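Local atomic coordinates of glucose dehydrogenase (Serratia sp. FS14, PDB entry 7CDY), a protein that belongs to the glucose/sorbosone dehydrogenase family, has a beta-propeller fold built of antiparallel sheets, and carries a bound calcium ion. Residues Arg147-Ala150 / Gln151-Asp154; Asn173-Val176 / Gly177-Gly180; His259-Arg262 / Val263-Leu267. One frame throughout, in Å; residues are numbered along the deposited sequence.

How the contacts relate
All three contacts are local, and they follow one another along the chain. Contacts 1 and 2 sit in successive loops flanking strand 160-163, with centres about 15 Å apart. They touch: T153 OG1 and G180 O are 2.8 Å apart, probably a hydrogen bond, and T153 CG2 packs on W175 CH2. Contact 3 stands apart, at the passage from one propeller sheet to the next. Its nearest atoms are about 13 Å from contact 1 and about 21 Å from contact 2. The calcium ion, bound by E217 and Y227, lies about 8 Å from the side chain of Q151 and about 11 Å from that of W261.

Contact 1 of 3, residues Arg147-Ala150 / Gln151-Asp154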
loop_
_atom_site.group_PDB
_atom_site.type_symbol
_atom_site.label_atom_id
_atom_site.label_comp_id
_atom_site.label_asym_id
_atom_site.label_seq_id
_atom_site.Cartn_x
_atom_site.Cartn_y
_atom_site.Cartn_z
ATOM N N ARG A 147 -18.196 -5.576 4.455
ATOM C CA ARG A 147 -17.369 -6.279 5.440
ATOM C C ARG A 147 -17.316 -7.795 5.267
ATOM O O ARG A 147 -16.206 -8.355 5.282
ATOM C CB ARG A 147 -17.766 -5.879 6.872
ATOM C CG ARG A 147 -17.612 -4.391 7.215
ATOM C CD ARG A 147 -17.958 -4.109 8.690
ATOM N NE ARG A 147 -19.303 -4.587 8.994
ATOM C CZ ARG A 147 -20.395 -3.840 8.882
ATOM N NH1 ARG A 147 -21.583 -4.372 9.123
ATOM N NH2 ARG A 147 -20.303 -2.563 8.531
ATOM N N PRO A 148 -18.438 -8.515 5.117
ATOM C CA PRO A 148 -18.354 -9.985 5.076
ATOM C C PRO A 148 -17.607 -10.530 3.877
ATOM O O PRO A 148 -17.159 -11.684 3.927
ATOM C CB PRO A 148 -19.825 -10.433 5.048
ATOM C CG PRO A 148 -20.613 -9.251 5.468
ATOM C CD PRO A 148 -19.831 -8.045 5.059
ATOM N N THR A 149 -17.450 -9.748 2.806
ATOM C CA THR A 149 -16.827 -10.291 1.604
ATOM C C THR A 149 -15.352 -10.629 1.809
ATOM O O THR A 149 -14.809 -11.439 1.050
ATOM C CB THR A 149 -17.013 -9.357 0.400
ATOM O OG1 THR A 149 -16.328 -8.115 0.637
ATOM C CG2 THR A 149 -18.492 -9.097 0.133
ATOM N N ALA A 150 -14.704 -10.071 2.842
ATOM C CA ALA A 150 -13.310 -10.417 3.112
ATOM C C ALA A 150 -13.150 -11.898 3.436
ATOM O O ALA A 150 -12.083 -12.473 3.198
ATOM C CB ALA A 150 -12.754 -9.553 4.253
ATOM N N GLN A 151 -14.199 -12.532 3.968
ATOM C CA GLN A 151 -14.184 -13.946 4.317
ATOM C C GLN A 151 -14.571 -14.843 3.155
ATOM O O GLN A 151 -14.384 -16.060 3.248
ATOM C CB GLN A 151 -15.161 -14.212 5.471
ATOM C CG GLN A 151 -14.729 -13.596 6.795
ATOM C CD GLN A 151 -13.477 -14.245 7.325
ATOM O OE1 GLN A 151 -13.435 -15.471 7.496
ATOM N NE2 GLN A 151 -12.430 -13.451 7.557
ATOM N N GLU A 152 -15.111 -14.291 2.076
ATOM C CA GLU A 152 -15.682 -15.102 1.010
ATOM C C GLU A 152 -14.585 -15.497 0.029
ATOM O O GLU A 152 -13.901 -14.638 -0.537
ATOM C CB GLU A 152 -16.841 -14.358 0.349
ATOM C CG GLU A 152 -17.964 -14.120 1.364
ATOM C CD GLU A 152 -19.084 -13.230 0.879
ATOM O OE1 GLU A 152 -19.289 -13.117 -0.340
ATOM O OE2 GLU A 152 -19.782 -12.646 1.740
ATOM N N THR A 153 -14.397 -16.805 -0.152
ATOM C CA THR A 153 -13.262 -17.286 -0.928
ATOM C C THR A 153 -13.431 -17.076 -2.425
ATOM O O THR A 153 -12.442 -17.167 -3.158
ATOM C CB THR A 153 -12.993 -18.764 -0.642
ATOM O OG1 THR A 153 -14.122 -19.545 -1.049
ATOM C CG2 THR A 153 -12.716 -18.984 0.844
ATOM N N ASP A 154 -14.645 -16.798 -2.893
ATOM C CA ASP A 154 -14.898 -16.564 -4.307
ATOM C C ASP A 154 -14.897 -15.083 -4.677
ATOM O O ASP A 154 -15.230 -14.740 -5.814
ATOM C CB ASP A 154 -16.205 -17.239 -4.742
ATOM C CG ASP A 154 -17.417 -16.732 -3.980
ATOM O OD1 ASP A 154 -17.265 -16.211 -2.854
ATOM O OD2 ASP A 154 -18.541 -16.878 -4.510
#
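The contact of P148 and T149 with Q151 and E152 is a tight local turn of 3-10 helix. It lies in the long loop between strands 137-140 and 160-163. Two backbone bonds of the i to i+3 kind close it. Q151 N donates to P148 O at 3.1 Å, and E152 N donates to T149 O at 3.0 Å. A weaker bond of the same spacing, from A150 N to R147 O, precedes them.

E152 then folds back along the turn it has just left. Its CG sits beside its own backbone N (chi1 -63°), and the chain runs on extended from there. This lays E152 CG 3.6 Å from P148 O and brings the carboxylate back beside P148 and T149. E152 OE2 approaches the proline ring at P148 CB, 4.0 Å away. The T149 methyl, CG2, lies 4.1 Å from both E152 carboxylate oxygens, OE1 and OE2. E152 OE2 also comes within 3.5 Å of P148 O, a pair of oxygens with no bond between them. The carboxylate's charge is met at OE1 by a salt bridge to K155.

In this beta-propeller the loop departs from the sheet formed by strands 129-131 to 185-187. Polar groups brace the loop from within. T149 OG1 bonds back to Q146 O. K159 NZ reaches E152 O, with a weak second bond to A150 O. The Q151 amide ties the turn to another loop. Its side chain bends at chi2 (-67°), and both ends of the amide are used: OE1 takes a bond from N226 ND2, and NE2 gives one to W229 O. N226 directly precedes Y227, a ligand of the calcium ion, which puts Q151 next to the metal-binding loop.

Contact 2 of 3, residues Asn173-Val176 / Gly177-Gly180; sequences NPWV and GQAG
Q178 lays its side chain back across the turn, its amide beside W175. Q178 OE1 comes 3.6 Å from CD1 of the W175 ring. The two side chains cross at about a right angle, and the amide plane is tilted 32° from the ring plane. The approach is oblique.

Two beta turns in succession set this up. N173 to V176 is a type I turn, closed by V176 N to N173 O. W175 to Q178 is a type II turn, closed by Q178 N to W175 O at 3.1 Å. G177 takes the third position of the type II turn with phi 78°, a value that favours glycine. Q178 CG stands beside its own backbone N (chi1 -61°), and the extended chain returns over the W175 peptide. Q178 CB lies 3.4 Å from W175 O. At the far end Q178 NE2 comes to 3.4 Å from P174 O, but the angle is too poor for a hydrogen bond.

The loop, between strands 160-163 and 185-187, is at the protein surface. The W175 ring is nevertheless buried, and it also meets the ring of Y188. K181 has a double part: it donates to Q178 OE1 and makes a cation-pi contact with W175. One positive charge thus serves both partners, and would probably polarise the amide and favour OE1 on the lysine side.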
loop_
_atom_site.group_PDB
_atom_site.type_symbol
_atom_site.label_atom_id
_atom_site.label_comp_id
_atom_site.label_asym_id
_atom_site.label_seq_id
_atom_site.Cartn_x
_atom_site.Cartn_y
_atom_site.Cartn_z
ATOM N N ASN A 173 0.198 -21.164 -5.609
ATOM C CA ASN A 173 -0.678 -20.360 -4.766
ATOM C C ASN A 173 -1.592 -21.292 -3.964
ATOM O O ASN A 173 -1.954 -22.378 -4.431
ATOM C CB ASN A 173 -1.508 -19.400 -5.621
ATOM C CG ASN A 173 -0.904 -18.009 -5.720
ATOM O OD1 ASN A 173 0.264 -17.792 -5.405
ATOM N ND2 ASN A 173 -1.715 -17.062 -6.181
ATOM N N PRO A 174 -1.995 -20.882 -2.761
ATOM C CA PRO A 174 -2.583 -21.846 -1.808
ATOM C C PRO A 174 -3.908 -22.429 -2.241
ATOM O O PRO A 174 -4.230 -23.556 -1.830
ATOM C CB PRO A 174 -2.723 -21.028 -0.514
ATOM C CG PRO A 174 -2.698 -19.583 -0.970
ATOM C CD PRO A 174 -1.760 -19.563 -2.141
ATOM N N TRP A 175 -4.697 -21.713 -3.032
ATOM C CA TRP A 175 -6.042 -22.133 -3.387
ATOM C C TRP A 175 -6.155 -22.680 -4.809
ATOM O O TRP A 175 -7.271 -22.958 -5.260
ATOM C CB TRP A 175 -7.034 -20.982 -3.185
ATOM C CG TRP A 175 -7.328 -20.631 -1.750
ATOM C CD1 TRP A 175 -6.943 -21.316 -0.628
ATOM C CD2 TRP A 175 -8.090 -19.509 -1.299
ATOM N NE1 TRP A 175 -7.416 -20.668 0.500
ATOM C CE2 TRP A 175 -8.133 -19.568 0.111
ATOM C CE3 TRP A 175 -8.750 -18.465 -1.949
ATOM C CZ2 TRP A 175 -8.799 -18.608 0.876
ATOM C CZ3 TRP A 175 -9.420 -17.527 -1.193
ATOM C CH2 TRP A 175 -9.435 -17.599 0.208
ATOM N N VAL A 176 -5.032 -22.840 -5.521
ATOM C CA VAL A 176 -5.076 -23.368 -6.884
ATOM C C VAL A 176 -5.756 -24.733 -6.902
ATOM O O VAL A 176 -5.469 -25.606 -6.071
ATOM C CB VAL A 176 -3.659 -23.428 -7.475
ATOM C CG1 VAL A 176 -3.637 -24.274 -8.758
ATOM C CG2 VAL A 176 -3.144 -22.023 -7.762
ATOM N N GLY A 177 -6.681 -24.915 -7.847
ATOM C CA GLY A 177 -7.371 -26.175 -8.000
ATOM C C GLY A 177 -8.483 -26.450 -7.009
ATOM O O GLY A 177 -9.073 -27.536 -7.064
ATOM N N GLN A 178 -8.794 -25.518 -6.105
ATOM C CA GLN A 178 -9.784 -25.743 -5.053
ATOM C C GLN A 178 -11.100 -25.069 -5.422
ATOM O O GLN A 178 -11.140 -23.856 -5.659
ATOM C CB GLN A 178 -9.264 -25.246 -3.703
ATOM C CG GLN A 178 -7.994 -25.961 -3.271
ATOM C CD GLN A 178 -7.485 -25.550 -1.904
ATOM O OE1 GLN A 178 -8.052 -24.678 -1.245
ATOM N NE2 GLN A 178 -6.404 -26.182 -1.468
ATOM N N ALA A 179 -12.176 -25.856 -5.454
ATOM C CA ALA A 179 -13.453 -25.373 -5.960
ATOM C C ALA A 179 -13.978 -24.225 -5.106
ATOM O O ALA A 179 -13.905 -24.260 -3.874
ATOM C CB ALA A 179 -14.469 -26.517 -5.968
ATOM N N GLY A 180 -14.509 -23.202 -5.774
ATOM C CA GLY A 180 -15.121 -22.077 -5.092
ATOM C C GLY A 180 -14.159 -21.074 -4.494
ATOM O O GLY A 180 -14.586 -20.240 -3.685
#

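Contact 3 of 3, residues His259-Arg262 / Val263-Leu267; sequences HYWR and VSPGL
W261 turns its indole toward the segment that follows it, and P265 and L267 pack on one face of the ring. The side chain starts beside the backbone carbonyl of V263: W261 CB is 3.4 Å from V263 O. W261 CB also touches P265 CD, and W261 CG lies about equally far from P265 CD and P265 CG. With CG beside the backbone N (chi1 -73°), the indole presents one face to P265 and L267. W261 CD1 makes the nearest proline contact, 3.5 Å from P265 CG. P265 CG stands over the five-membered ring of W261 in a CH-pi contact, 3.9 Å from the centroid and 27° off the normal. NE1 is hydrogen-bonded to E308 OE1. This satisfies the polar atom of a buried ring.

The benzene end belongs to L267. L267 CD1 meets W261 CZ3 at 3.6 Å, with W261 CE3 a little farther off. L267 CD2 lies straight over the six-membered ring of W261, 4.2 Å from the centroid, as a second CH-pi contact. The two aliphatic side chains therefore divide the face between the two rings. On the opposite face H259 CD2 lies 3.7 Å above the W261 ring plane, near the rim. H259 is two residues back on the same strand, so the indole is held between its neighbours.

D216 fixes the turning backbone. Its carboxylate accepts from S264 OG and from the backbone N of G266 and L267. The R262 guanidinium forms a salt bridge with E249. P265 and L267 also touch I296 of strand 294-301, in the sheet that L267 enters. The segments join edge strand 259-261 of one four-stranded antiparallel sheet to strand 267-273 at the edge of the next, the blade-to-blade connection of a beta-propeller.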
loop_
_atom_site.group_PDB
_atom_site.type_symbol
_atom_site.label_atom_id
_atom_site.label_comp_id
_atom_site.label_asym_id
_atom_site.label_seq_id
_atom_site.Cartn_x
_atom_site.Cartn_y
_atom_site.Cartn_z
ATOM N N HIS A 259 1.184 -6.852 15.522
ATOM C CA HIS A 259 1.092 -5.685 16.371
ATOM C C HIS A 259 -0.209 -4.986 16.019
ATOM O O HIS A 259 -0.650 -5.023 14.866
ATOM C CB HIS A 259 2.279 -4.761 16.088
ATOM C CG HIS A 259 2.571 -3.798 17.186
ATOM N ND1 HIS A 259 3.173 -4.178 18.366
ATOM C CD2 HIS A 259 2.326 -2.471 17.291
ATOM C CE1 HIS A 259 3.294 -3.119 19.148
ATOM N NE2 HIS A 259 2.793 -2.072 18.519
ATOM N N TYR A 260 -0.833 -4.359 17.009
ATOM C CA TYR A 260 -2.102 -3.687 16.767
ATOM C C TYR A 260 -2.181 -2.407 17.582
ATOM O O TYR A 260 -1.461 -2.227 18.567
ATOM C CB TYR A 260 -3.310 -4.595 17.055
ATOM C CG TYR A 260 -3.348 -5.163 18.458
ATOM C CD1 TYR A 260 -3.951 -4.470 19.505
ATOM C CD2 TYR A 260 -2.763 -6.389 18.736
ATOM C CE1 TYR A 260 -3.973 -4.992 20.779
ATOM C CE2 TYR A 260 -2.786 -6.920 20.009
ATOM C CZ TYR A 260 -3.384 -6.216 21.024
ATOM O OH TYR A 260 -3.401 -6.743 22.296
ATOM N N TRP A 261 -3.086 -1.526 17.166
ATOM C CA TRP A 261 -3.303 -0.237 17.811
ATOM C C TRP A 261 -4.778 -0.127 18.159
ATOM O O TRP A 261 -5.621 0.057 17.274
ATOM C CB TRP A 261 -2.929 0.898 16.863
ATOM C CG TRP A 261 -1.470 1.117 16.617
ATOM C CD1 TRP A 261 -0.684 2.093 17.169
ATOM C CD2 TRP A 261 -0.627 0.384 15.715
ATOM N NE1 TRP A 261 0.591 2.001 16.678
ATOM C CE2 TRP A 261 0.656 0.965 15.783
ATOM C CE3 TRP A 261 -0.828 -0.699 14.851
ATOM C CZ2 TRP A 261 1.728 0.491 15.027
ATOM C CZ3 TRP A 261 0.247 -1.171 14.108
ATOM C CH2 TRP A 261 1.504 -0.573 14.200
ATOM N N ARG A 262 -5.095 -0.198 19.453
ATOM C CA ARG A 262 -6.489 -0.057 19.857
ATOM C C ARG A 262 -7.050 1.317 19.512
ATOM O O ARG A 262 -8.234 1.439 19.181
ATOM C CB ARG A 262 -6.642 -0.372 21.344
ATOM C CG ARG A 262 -6.482 -1.851 21.626
ATOM C CD ARG A 262 -6.624 -2.138 23.121
ATOM N NE ARG A 262 -6.530 -3.563 23.428
ATOM C CZ ARG A 262 -7.537 -4.417 23.276
ATOM N NH1 ARG A 262 -7.365 -5.691 23.592
ATOM N NH2 ARG A 262 -8.709 -3.998 22.811
ATOM N N VAL A 263 -6.222 2.357 19.540
ATOM C CA VAL A 263 -6.597 3.666 19.020
ATOM C C VAL A 263 -5.892 3.833 17.678
ATOM O O VAL A 263 -4.659 3.764 17.606
ATOM C CB VAL A 263 -6.232 4.791 20.005
ATOM C CG1 VAL A 263 -6.683 6.148 19.460
ATOM C CG2 VAL A 263 -6.861 4.521 21.387
ATOM N N SER A 264 -6.668 3.998 16.614
ATOM C CA SER A 264 -6.104 3.963 15.251
ATOM C C SER A 264 -5.289 5.199 14.910
ATOM O O SER A 264 -5.831 6.308 14.909
ATOM C CB SER A 264 -7.207 3.844 14.221
ATOM O OG SER A 264 -7.902 2.622 14.342
ATOM N N PRO A 265 -4.009 5.060 14.559
ATOM C CA PRO A 265 -3.292 6.206 13.980
ATOM C C PRO A 265 -3.689 6.498 12.544
ATOM O O PRO A 265 -3.428 7.614 12.068
ATOM C CB PRO A 265 -1.815 5.787 14.064
ATOM C CG PRO A 265 -1.779 4.593 15.005
ATOM C CD PRO A 265 -3.105 3.918 14.794
ATOM N N GLY A 266 -4.309 5.534 11.847
ATOM C CA GLY A 266 -4.573 5.652 10.428
ATOM C C GLY A 266 -3.362 5.243 9.612
ATOM O O GLY A 266 -2.824 6.055 8.857
ATOM N N LEU A 267 -2.932 3.985 9.739
ATOM C CA LEU A 267 -1.674 3.546 9.141
ATOM C C LEU A 267 -1.707 3.658 7.623
ATOM O O LEU A 267 -2.651 3.203 6.973
ATOM C CB LEU A 267 -1.402 2.090 9.511
ATOM C CG LEU A 267 -1.496 1.686 10.980
ATOM C CD1 LEU A 267 -1.199 0.202 11.105
ATOM C CD2 LEU A 267 -0.568 2.513 11.872
#